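Local coordinates for protein putative decarboxylase involved in desferrioxamine biosynthesis (Erwinia amylovora, PDB 5O5C) that probably decarboxylates lysine with the help of pyridoxal 5'-phosphate, as a group II decarboxylase in the biosynthesis of the siderophore desferrioxamine, at residues E66-V74 with E89-D97; I453-S464 with L500-V509. One frame throughout, in Å; residues are numbered along the deposited sequence.

Interaction 1: E66-V74 with E89-D97; sequences ELAREFSGV and ELKKLYLRD
L93 makes the apolar centre of this contact, set between E70, F71 and V74. With CG beside the backbone N (chi1 -57°), CD1 continues the chain and CD2 branches off it, 3.7 Å from CB of E70 and also over one face of the F71 ring, 4.0 Å above the plane and displaced toward the rim. The F71 ring slides past L93 in the opposite direction, bringing CZ to 3.7 Å from L93 CB. V74 CG2 approaches L93 CD1 more loosely, at 4.3 Å.

Two carbon-to-oxygen contacts flank it: CZ of F71 is 3.5 Å from the carbonyl O of L93, and CD1 of L67 is 3.9 Å from OD2 of D97, whose OD1 is hydrogen-bonded to S60. The pairing joins helix 64-68 and the residues after it, helical in phi/psi as far as S72 and closing in a type I turn from F71 to V74, to helix 83-95, where a wider pi-type turn occurs at 91-95. It belongs to the N-terminal part of a fold-type I PLP enzyme and lies at the dimer interface, with L143 of the second subunit packing on both L67 and F71.

Between the two segments the charges stay beyond salt-bridge distance. E70 OE2 is 4.2 Å from R96 NH1, with carboxylate and guanidinium planes 62° apart. E89 extends OE2 to 3.8 Å from V74 CG1, but its salt bridge is with R393 of the second subunit.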
loop_
_atom_site.group_PDB
_atom_site.type_symbol
_atom_site.label_atom_id
_atom_site.label_comp_id
_atom_site.label_asym_id
_atom_site.label_seq_id
_atom_site.Cartn_x
_atom_site.Cartn_y
_atom_site.Cartn_z
ATOM N N GLU B 66 0.002 23.272 -18.323
ATOM C CA GLU B 66 0.994 23.223 -19.421
ATOM C C GLU B 66 1.340 21.757 -19.743
ATOM O O GLU B 66 1.351 21.362 -20.902
ATOM C CB GLU B 66 2.248 24.035 -19.107
ATOM C CG GLU B 66 2.022 25.549 -18.996
ATOM C CD GLU B 66 3.151 26.318 -18.271
ATOM O OE1 GLU B 66 4.057 25.731 -17.677
ATOM O OE2 GLU B 66 3.126 27.558 -18.274
ATOM N N LEU B 67 1.549 20.937 -18.720
ATOM C CA LEU B 67 1.903 19.549 -18.963
ATOM C C LEU B 67 0.732 18.750 -19.541
ATOM O O LEU B 67 0.961 17.924 -20.432
ATOM C CB LEU B 67 2.486 18.881 -17.719
ATOM C CG LEU B 67 3.053 17.483 -17.914
ATOM C CD1 LEU B 67 4.058 17.366 -19.046
ATOM C CD2 LEU B 67 3.676 17.026 -16.609
ATOM N N ALA B 68 -0.490 19.013 -19.081
ATOM C CA ALA B 68 -1.681 18.283 -19.556
ATOM C C ALA B 68 -1.849 18.425 -21.072
ATOM O O ALA B 68 -2.369 17.516 -21.706
ATOM C CB ALA B 68 -2.946 18.715 -18.835
ATOM N N ARG B 69 -1.333 19.524 -21.646
ATOM C CA ARG B 69 -1.310 19.695 -23.097
ATOM C C ARG B 69 -0.636 18.565 -23.813
ATOM O O ARG B 69 -1.052 18.202 -24.882
ATOM C CB ARG B 69 -0.581 20.965 -23.523
ATOM C CG ARG B 69 -1.345 22.217 -23.281
ATOM C CD ARG B 69 -0.511 23.429 -23.663
ATOM N NE ARG B 69 -1.190 24.626 -23.200
ATOM C CZ ARG B 69 -0.775 25.874 -23.413
ATOM N NH1 ARG B 69 0.306 26.126 -24.148
ATOM N NH2 ARG B 69 -1.481 26.887 -22.925
ATOM N N GLU B 70 0.435 18.026 -23.248
ATOM C CA GLU B 70 1.111 16.902 -23.894
ATOM C C GLU B 70 0.497 15.539 -23.613
ATOM O O GLU B 70 0.911 14.566 -24.195
ATOM C CB GLU B 70 2.572 16.893 -23.515
ATOM C CG GLU B 70 3.370 17.988 -24.164
ATOM C CD GLU B 70 4.793 17.998 -23.655
ATOM O OE1 GLU B 70 5.181 17.079 -22.921
ATOM O OE2 GLU B 70 5.527 18.938 -23.955
ATOM N N PHE B 71 -0.479 15.464 -22.721
ATOM C CA PHE B 71 -1.158 14.207 -22.431
ATOM C C PHE B 71 -2.407 13.999 -23.292
ATOM O O PHE B 71 -2.989 12.910 -23.324
ATOM C CB PHE B 71 -1.466 14.153 -20.923
ATOM C CG PHE B 71 -0.278 13.688 -20.092
ATOM C CD1 PHE B 71 0.725 14.581 -19.695
ATOM C CD2 PHE B 71 -0.129 12.367 -19.787
ATOM C CE1 PHE B 71 1.850 14.137 -18.981
ATOM C CE2 PHE B 71 0.978 11.907 -19.062
ATOM C CZ PHE B 71 1.960 12.786 -18.639
ATOM N N SER B 72 -2.838 15.045 -23.993
ATOM C CA SER B 72 -4.197 15.089 -24.403
ATOM C C SER B 72 -4.386 14.132 -25.592
ATOM O O SER B 72 -5.287 13.363 -25.557
ATOM C CB SER B 72 -4.639 16.528 -24.638
ATOM O OG SER B 72 -4.052 17.003 -25.787
ATOM N N GLY B 73 -3.471 14.086 -26.558
ATOM C CA GLY B 73 -3.597 13.103 -27.672
ATOM C C GLY B 73 -2.932 11.739 -27.524
ATOM O O GLY B 73 -2.818 11.028 -28.488
ATOM N N VAL B 74 -2.485 11.376 -26.322
ATOM C CA VAL B 74 -1.961 10.048 -26.077
ATOM C C VAL B 74 -3.126 9.097 -25.863
ATOM O O VAL B 74 -4.082 9.338 -25.102
ATOM C CB VAL B 74 -0.930 9.980 -24.906
ATOM C CG1 VAL B 74 -0.375 8.575 -24.758
ATOM C CG2 VAL B 74 0.218 10.945 -25.168
ATOM N N GLU B 89 9.188 8.792 -25.262
ATOM C CA GLU B 89 7.990 9.487 -24.812
ATOM C C GLU B 89 7.986 9.750 -23.292
ATOM O O GLU B 89 7.461 10.767 -22.852
ATOM C CB GLU B 89 6.765 8.662 -25.209
ATOM C CG GLU B 89 5.428 9.256 -24.836
ATOM C CD GLU B 89 4.287 8.284 -25.043
ATOM O OE1 GLU B 89 4.334 7.177 -24.527
ATOM O OE2 GLU B 89 3.296 8.622 -25.681
ATOM N N LEU B 90 8.571 8.833 -22.508
ATOM C CA LEU B 90 8.616 8.978 -21.050
ATOM C C LEU B 90 9.488 10.117 -20.660
ATOM O O LEU B 90 9.148 10.872 -19.714
ATOM C CB LEU B 90 9.111 7.712 -20.351
ATOM C CG LEU B 90 8.817 7.687 -18.852
ATOM C CD1 LEU B 90 7.334 7.764 -18.575
ATOM C CD2 LEU B 90 9.387 6.454 -18.192
ATOM N N LYS B 91 10.622 10.223 -21.376
ATOM C CA LYS B 91 11.518 11.359 -21.282
ATOM C C LYS B 91 10.787 12.647 -21.216
ATOM O O LYS B 91 11.076 13.456 -20.348
ATOM C CB LYS B 91 12.479 11.439 -22.447
ATOM C CG LYS B 91 13.736 10.619 -22.309
ATOM C CD LYS B 91 14.671 10.973 -23.459
ATOM C CE LYS B 91 15.644 9.849 -23.734
ATOM N NZ LYS B 91 16.511 10.282 -24.850
ATOM N N LYS B 92 9.836 12.846 -22.115
ATOM C CA LYS B 92 9.149 14.121 -22.167
ATOM C C LYS B 92 7.986 14.232 -21.198
ATOM O O LYS B 92 7.864 15.293 -20.577
ATOM C CB LYS B 92 8.834 14.639 -23.596
ATOM C CG LYS B 92 8.135 13.708 -24.564
ATOM C CD LYS B 92 8.221 14.256 -25.992
ATOM C CE LYS B 92 8.085 13.105 -26.980
ATOM N NZ LYS B 92 7.521 13.544 -28.288
ATOM N N LEU B 93 7.219 13.149 -20.995
ATOM C CA LEU B 93 5.990 13.192 -20.161
ATOM C C LEU B 93 6.199 13.095 -18.635
ATOM O O LEU B 93 5.323 13.469 -17.856
ATOM C CB LEU B 93 4.949 12.162 -20.653
ATOM C CG LEU B 93 4.535 12.312 -22.126
ATOM C CD1 LEU B 93 3.610 11.183 -22.608
ATOM C CD2 LEU B 93 3.891 13.661 -22.395
ATOM N N TYR B 94 7.378 12.694 -18.207
ATOM C CA TYR B 94 7.584 12.330 -16.846
ATOM C C TYR B 94 8.901 12.883 -16.342
ATOM O O TYR B 94 8.895 13.653 -15.377
ATOM C CB TYR B 94 7.480 10.806 -16.659
ATOM C CG TYR B 94 7.766 10.348 -15.257
ATOM C CD1 TYR B 94 7.115 10.916 -14.187
ATOM C CD2 TYR B 94 8.712 9.336 -14.992
ATOM C CE1 TYR B 94 7.367 10.518 -12.935
ATOM C CE2 TYR B 94 8.974 8.927 -13.694
ATOM C CZ TYR B 94 8.322 9.550 -12.670
ATOM O OH TYR B 94 8.509 9.196 -11.343
ATOM N N LEU B 95 10.006 12.478 -16.973
ATOM C CA LEU B 95 11.345 12.798 -16.479
ATOM C C LEU B 95 11.660 14.268 -16.641
ATOM O O LEU B 95 12.262 14.848 -15.749
ATOM C CB LEU B 95 12.421 11.981 -17.148
ATOM C CG LEU B 95 12.260 10.474 -17.029
ATOM C CD1 LEU B 95 13.165 9.755 -18.012
ATOM C CD2 LEU B 95 12.399 9.906 -15.645
ATOM N N ARG B 96 11.150 14.870 -17.721
ATOM C CA ARG B 96 11.412 16.240 -18.048
ATOM C C ARG B 96 11.067 17.137 -16.857
ATOM O O ARG B 96 11.889 17.905 -16.453
ATOM C CB ARG B 96 10.611 16.680 -19.273
ATOM C CG ARG B 96 11.272 17.746 -20.094
ATOM C CD ARG B 96 10.433 18.137 -21.311
ATOM N NE ARG B 96 11.211 17.992 -22.537
ATOM C CZ ARG B 96 10.873 18.457 -23.743
ATOM N NH1 ARG B 96 9.721 19.093 -23.961
ATOM N NH2 ARG B 96 11.703 18.253 -24.744
ATOM N N ASP B 97 9.871 16.967 -16.293
ATOM C CA ASP B 97 9.352 17.855 -15.288
ATOM C C ASP B 97 9.242 17.213 -13.900
ATOM O O ASP B 97 8.612 17.775 -13.027
ATOM C CB ASP B 97 8.036 18.485 -15.751
ATOM C CG ASP B 97 8.160 19.259 -17.106
ATOM O OD1 ASP B 97 8.886 20.296 -17.225
ATOM O OD2 ASP B 97 7.467 18.855 -18.050
#

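Interaction 2: I453-S464 with L500-V509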
loop_
_atom_site.group_PDB
_atom_site.type_symbol
_atom_site.label_atom_id
_atom_site.label_comp_id
_atom_site.label_asym_id
_atom_site.label_seq_id
_atom_site.Cartn_x
_atom_site.Cartn_y
_atom_site.Cartn_z
ATOM N N ILE B 453 1.716 37.641 0.257
ATOM C CA ILE B 453 3.072 37.826 -0.158
ATOM C C ILE B 453 3.815 36.474 0.013
ATOM O O ILE B 453 4.537 36.103 -0.855
ATOM C CB ILE B 453 3.735 39.069 0.530
ATOM C CG1 ILE B 453 4.767 39.693 -0.406
ATOM C CG2 ILE B 453 4.342 38.736 1.875
ATOM C CD1 ILE B 453 5.717 40.696 0.232
ATOM N N ASN B 454 3.579 35.710 1.082
ATOM C CA ASN B 454 4.335 34.448 1.279
ATOM C C ASN B 454 3.852 33.300 0.390
ATOM O O ASN B 454 4.675 32.521 -0.116
ATOM C CB ASN B 454 4.311 34.042 2.747
ATOM C CG ASN B 454 5.246 34.881 3.590
ATOM O OD1 ASN B 454 6.409 34.576 3.697
ATOM N ND2 ASN B 454 4.734 35.940 4.184
ATOM N N THR B 455 2.539 33.200 0.197
ATOM C CA THR B 455 1.982 32.258 -0.772
ATOM C C THR B 455 2.438 32.567 -2.181
ATOM O O THR B 455 2.647 31.635 -2.923
ATOM C CB THR B 455 0.436 32.129 -0.749
ATOM O OG1 THR B 455 0.048 31.150 -1.715
ATOM C CG2 THR B 455 -0.299 33.426 -1.091
ATOM N N ASN B 456 2.615 33.845 -2.552
ATOM C CA ASN B 456 3.216 34.136 -3.848
ATOM C C ASN B 456 4.698 33.863 -3.921
ATOM O O ASN B 456 5.150 33.506 -4.964
ATOM C CB ASN B 456 2.887 35.537 -4.338
ATOM C CG ASN B 456 1.407 35.680 -4.648
ATOM O OD1 ASN B 456 0.851 34.903 -5.420
ATOM N ND2 ASN B 456 0.755 36.606 -3.984
ATOM N N ILE B 457 5.449 34.004 -2.823
ATOM C CA ILE B 457 6.845 33.623 -2.857
ATOM C C ILE B 457 6.987 32.145 -3.178
ATOM O O ILE B 457 7.770 31.759 -4.020
ATOM C CB ILE B 457 7.568 33.899 -1.534
ATOM C CG1 ILE B 457 7.836 35.411 -1.356
ATOM C CG2 ILE B 457 8.859 33.133 -1.488
ATOM C CD1 ILE B 457 8.250 35.769 0.031
ATOM N N ARG B 458 6.256 31.287 -2.493
ATOM C CA ARG B 458 6.386 29.833 -2.786
ATOM C C ARG B 458 6.046 29.480 -4.237
ATOM O O ARG B 458 6.732 28.646 -4.897
ATOM C CB ARG B 458 5.531 29.061 -1.804
ATOM C CG ARG B 458 5.135 27.646 -2.197
ATOM C CD ARG B 458 4.339 27.103 -1.022
ATOM N NE ARG B 458 3.652 25.828 -1.247
ATOM C CZ ARG B 458 4.259 24.673 -1.452
ATOM N NH1 ARG B 458 5.563 24.648 -1.566
ATOM N NH2 ARG B 458 3.572 23.550 -1.582
ATOM N N LYS B 459 4.980 30.101 -4.742
ATOM C CA LYS B 459 4.556 29.864 -6.125
ATOM C C LYS B 459 5.656 30.356 -7.068
ATOM O O LYS B 459 6.074 29.645 -7.960
ATOM C CB LYS B 459 3.157 30.476 -6.387
ATOM C CG LYS B 459 2.031 29.569 -5.873
ATOM C CD LYS B 459 0.698 29.788 -6.590
ATOM C CE LYS B 459 0.031 31.100 -6.192
ATOM N NZ LYS B 459 -1.458 30.994 -6.200
ATOM N N ALA B 460 6.234 31.526 -6.800
ATOM C CA ALA B 460 7.319 31.979 -7.662
ATOM C C ALA B 460 8.496 31.000 -7.562
ATOM O O ALA B 460 9.008 30.550 -8.584
ATOM C CB ALA B 460 7.744 33.379 -7.289
ATOM N N VAL B 461 8.906 30.626 -6.352
ATOM C CA VAL B 461 10.097 29.765 -6.216
ATOM C C VAL B 461 9.872 28.487 -7.036
ATOM O O VAL B 461 10.759 28.054 -7.784
ATOM C CB VAL B 461 10.415 29.430 -4.736
ATOM C CG1 VAL B 461 11.460 28.319 -4.637
ATOM C CG2 VAL B 461 10.935 30.647 -4.011
ATOM N N PHE B 462 8.655 27.940 -6.938
ATOM C CA PHE B 462 8.266 26.757 -7.686
ATOM C C PHE B 462 8.328 26.946 -9.191
ATOM O O PHE B 462 8.979 26.183 -9.842
ATOM C CB PHE B 462 6.879 26.263 -7.271
ATOM C CG PHE B 462 6.643 24.798 -7.513
ATOM C CD1 PHE B 462 7.610 23.840 -7.177
ATOM C CD2 PHE B 462 5.408 24.358 -8.004
ATOM C CE1 PHE B 462 7.369 22.477 -7.344
ATOM C CE2 PHE B 462 5.177 22.986 -8.204
ATOM C CZ PHE B 462 6.165 22.057 -7.870
ATOM N N ARG B 463 7.748 28.029 -9.697
ATOM C CA ARG B 463 7.732 28.356 -11.126
ATOM C C ARG B 463 9.165 28.538 -11.672
ATOM O O ARG B 463 9.500 28.015 -12.732
ATOM C CB ARG B 463 6.870 29.608 -11.337
ATOM C CG ARG B 463 6.662 30.080 -12.761
ATOM C CD ARG B 463 5.919 29.018 -13.545
ATOM N NE ARG B 463 5.502 29.458 -14.858
ATOM C CZ ARG B 463 5.167 28.645 -15.865
ATOM N NH1 ARG B 463 5.187 27.322 -15.738
ATOM N NH2 ARG B 463 4.778 29.173 -17.006
ATOM N N SER B 464 10.024 29.207 -10.896
ATOM C CA SER B 464 11.412 29.347 -11.257
ATOM C C SER B 464 12.143 28.026 -11.283
ATOM O O SER B 464 13.210 27.974 -11.829
ATOM C CB SER B 464 12.171 30.252 -10.290
ATOM O OG SER B 464 12.728 29.507 -9.168
ATOM N N LEU B 500 16.588 33.496 -2.828
ATOM C CA LEU B 500 15.439 33.318 -3.697
ATOM C C LEU B 500 14.119 33.697 -3.019
ATOM O O LEU B 500 13.312 34.447 -3.555
ATOM C CB LEU B 500 15.400 31.853 -4.145
ATOM C CG LEU B 500 14.808 31.545 -5.497
ATOM C CD1 LEU B 500 15.522 32.329 -6.583
ATOM C CD2 LEU B 500 14.923 30.041 -5.733
ATOM N N ILE B 501 13.921 33.195 -1.824
ATOM C CA ILE B 501 12.767 33.570 -1.033
ATOM C C ILE B 501 12.678 35.095 -0.866
ATOM O O ILE B 501 11.618 35.671 -1.136
ATOM C CB ILE B 501 12.803 32.877 0.315
ATOM C CG1 ILE B 501 12.483 31.380 0.137
ATOM C CG2 ILE B 501 11.815 33.447 1.306
ATOM C CD1 ILE B 501 12.938 30.593 1.330
ATOM N N VAL B 502 13.772 35.730 -0.436
ATOM C CA VAL B 502 13.775 37.200 -0.253
ATOM C C VAL B 502 13.785 37.976 -1.592
ATOM O O VAL B 502 13.180 39.028 -1.670
ATOM C CB VAL B 502 14.875 37.717 0.728
ATOM C CG1 VAL B 502 14.800 37.044 2.084
ATOM C CG2 VAL B 502 16.254 37.551 0.154
ATOM N N HIS B 503 14.412 37.458 -2.653
ATOM C CA HIS B 503 14.260 38.057 -3.976
ATOM C C HIS B 503 12.774 38.134 -4.366
ATOM O O HIS B 503 12.230 39.210 -4.555
ATOM C CB HIS B 503 15.094 37.317 -5.052
ATOM C CG HIS B 503 14.924 37.885 -6.430
ATOM N ND1 HIS B 503 14.519 37.126 -7.506
ATOM C CD2 HIS B 503 15.044 39.148 -6.891
ATOM C CE1 HIS B 503 14.424 37.895 -8.576
ATOM N NE2 HIS B 503 14.714 39.130 -8.223
ATOM N N TYR B 504 12.085 36.995 -4.381
ATOM C CA TYR B 504 10.661 36.996 -4.778
ATOM C C TYR B 504 9.752 37.800 -3.811
ATOM O O TYR B 504 8.758 38.371 -4.239
ATOM C CB TYR B 504 10.142 35.576 -4.996
ATOM C CG TYR B 504 10.788 34.916 -6.180
ATOM C CD1 TYR B 504 10.718 35.484 -7.448
ATOM C CD2 TYR B 504 11.477 33.728 -6.042
ATOM C CE1 TYR B 504 11.294 34.882 -8.538
ATOM C CE2 TYR B 504 12.064 33.118 -7.135
ATOM C CZ TYR B 504 11.974 33.690 -8.373
ATOM O OH TYR B 504 12.590 33.066 -9.437
ATOM N N GLY B 505 10.114 37.836 -2.535
ATOM C CA GLY B 505 9.407 38.614 -1.552
ATOM C C GLY B 505 9.578 40.087 -1.843
ATOM O O GLY B 505 8.581 40.819 -2.000
ATOM N N ARG B 506 10.833 40.527 -1.970
ATOM C CA ARG B 506 11.057 41.915 -2.349
ATOM C C ARG B 506 10.403 42.247 -3.711
ATOM O O ARG B 506 9.919 43.332 -3.889
ATOM C CB ARG B 506 12.536 42.269 -2.346
ATOM C CG ARG B 506 13.185 42.050 -1.003
ATOM C CD ARG B 506 14.688 42.022 -1.103
ATOM N NE ARG B 506 15.264 41.995 0.234
ATOM C CZ ARG B 506 16.548 41.798 0.506
ATOM N NH1 ARG B 506 17.442 41.687 -0.466
ATOM N NH2 ARG B 506 16.958 41.784 1.755
ATOM N N GLU B 507 10.430 41.331 -4.662
ATOM C CA GLU B 507 9.682 41.470 -5.905
ATOM C C GLU B 507 8.154 41.685 -5.718
ATOM O O GLU B 507 7.545 42.458 -6.439
ATOM C CB GLU B 507 9.904 40.263 -6.782
ATOM C CG GLU B 507 8.906 40.151 -7.927
ATOM C CD GLU B 507 9.372 39.286 -9.073
ATOM O OE1 GLU B 507 10.575 38.996 -9.182
ATOM O OE2 GLU B 507 8.503 38.908 -9.871
ATOM N N GLN B 508 7.548 41.005 -4.758
ATOM C CA GLN B 508 6.151 41.259 -4.443
ATOM C C GLN B 508 5.935 42.693 -3.888
ATOM O O GLN B 508 4.955 43.346 -4.220
ATOM C CB GLN B 508 5.631 40.213 -3.449
ATOM C CG GLN B 508 5.635 38.746 -3.906
ATOM C CD GLN B 508 4.715 38.444 -5.075
ATOM O OE1 GLN B 508 3.595 38.890 -5.110
ATOM N NE2 GLN B 508 5.197 37.690 -6.031
ATOM N N VAL B 509 6.861 43.176 -3.062
ATOM C CA VAL B 509 6.761 44.511 -2.426
ATOM C C VAL B 509 7.029 45.574 -3.466
ATOM O O VAL B 509 6.305 46.527 -3.530
ATOM C CB VAL B 509 7.784 44.700 -1.263
ATOM C CG1 VAL B 509 7.790 46.139 -0.687
ATOM C CG2 VAL B 509 7.529 43.684 -0.163
#
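Y504 fits as a knob into a hole formed by I457, A460, V461 and S464, in the tightly packed part of this helix pair. CB of A460 stands over one face of the ring, 3.8 Å from its centroid and 19° off the normal, a CH-pi contact. V461 CG2 comes obliquely to 3.7 Å from Y504 CD2. Three residues on, S464 OG hydrogen-bonds the V461 carbonyl O at 2.8 Å, and also pairs with N466 N.

I457 CD1 meets G505 in the same packed part, 3.5 Å from the glycine CA, so the backbone itself forms the contact surface. Buried I453 slides past Q508 there, CG1 to CB at 3.2 Å. The axes of segments 453-464 and 500-509 approach to 8.9 Å, inclined at 124°; both helices belong to the C-terminal alpha/beta region, where I457 and I501 also touch strand 434-439 of the four-stranded antiparallel sheet.

The looser side is set by exposure rather than distance. Bent at chi2, Q508 lays its amide against N456, CD to CB at 3.5 Å; the two amides, with planes 20° apart, make no hydrogen bond. Beside them exposed V509 meets just I453, through CG2 to CD1 at 3.5 Å.

Both are partly buried contacts at the periphery, centred about 28 and 27 Å from the centre of the chain and away from the annotated cofactor sites. Interaction 1 covers less area, 368 against 566 Å², and sets a short helix and the turn after it against another helix; 11 of its residues lie within reach of the second subunit. Interaction 2 pairs two regular helices within the C-terminal region, with only two residues near that subunit, and its chemistry is mainly apolar and aromatic rather than apolar with distant charges. E66 and R463, outside the packing of their own contacts, link segments 66-74 and 453-464 by a 2.6 Å salt bridge, OE2 to NH2.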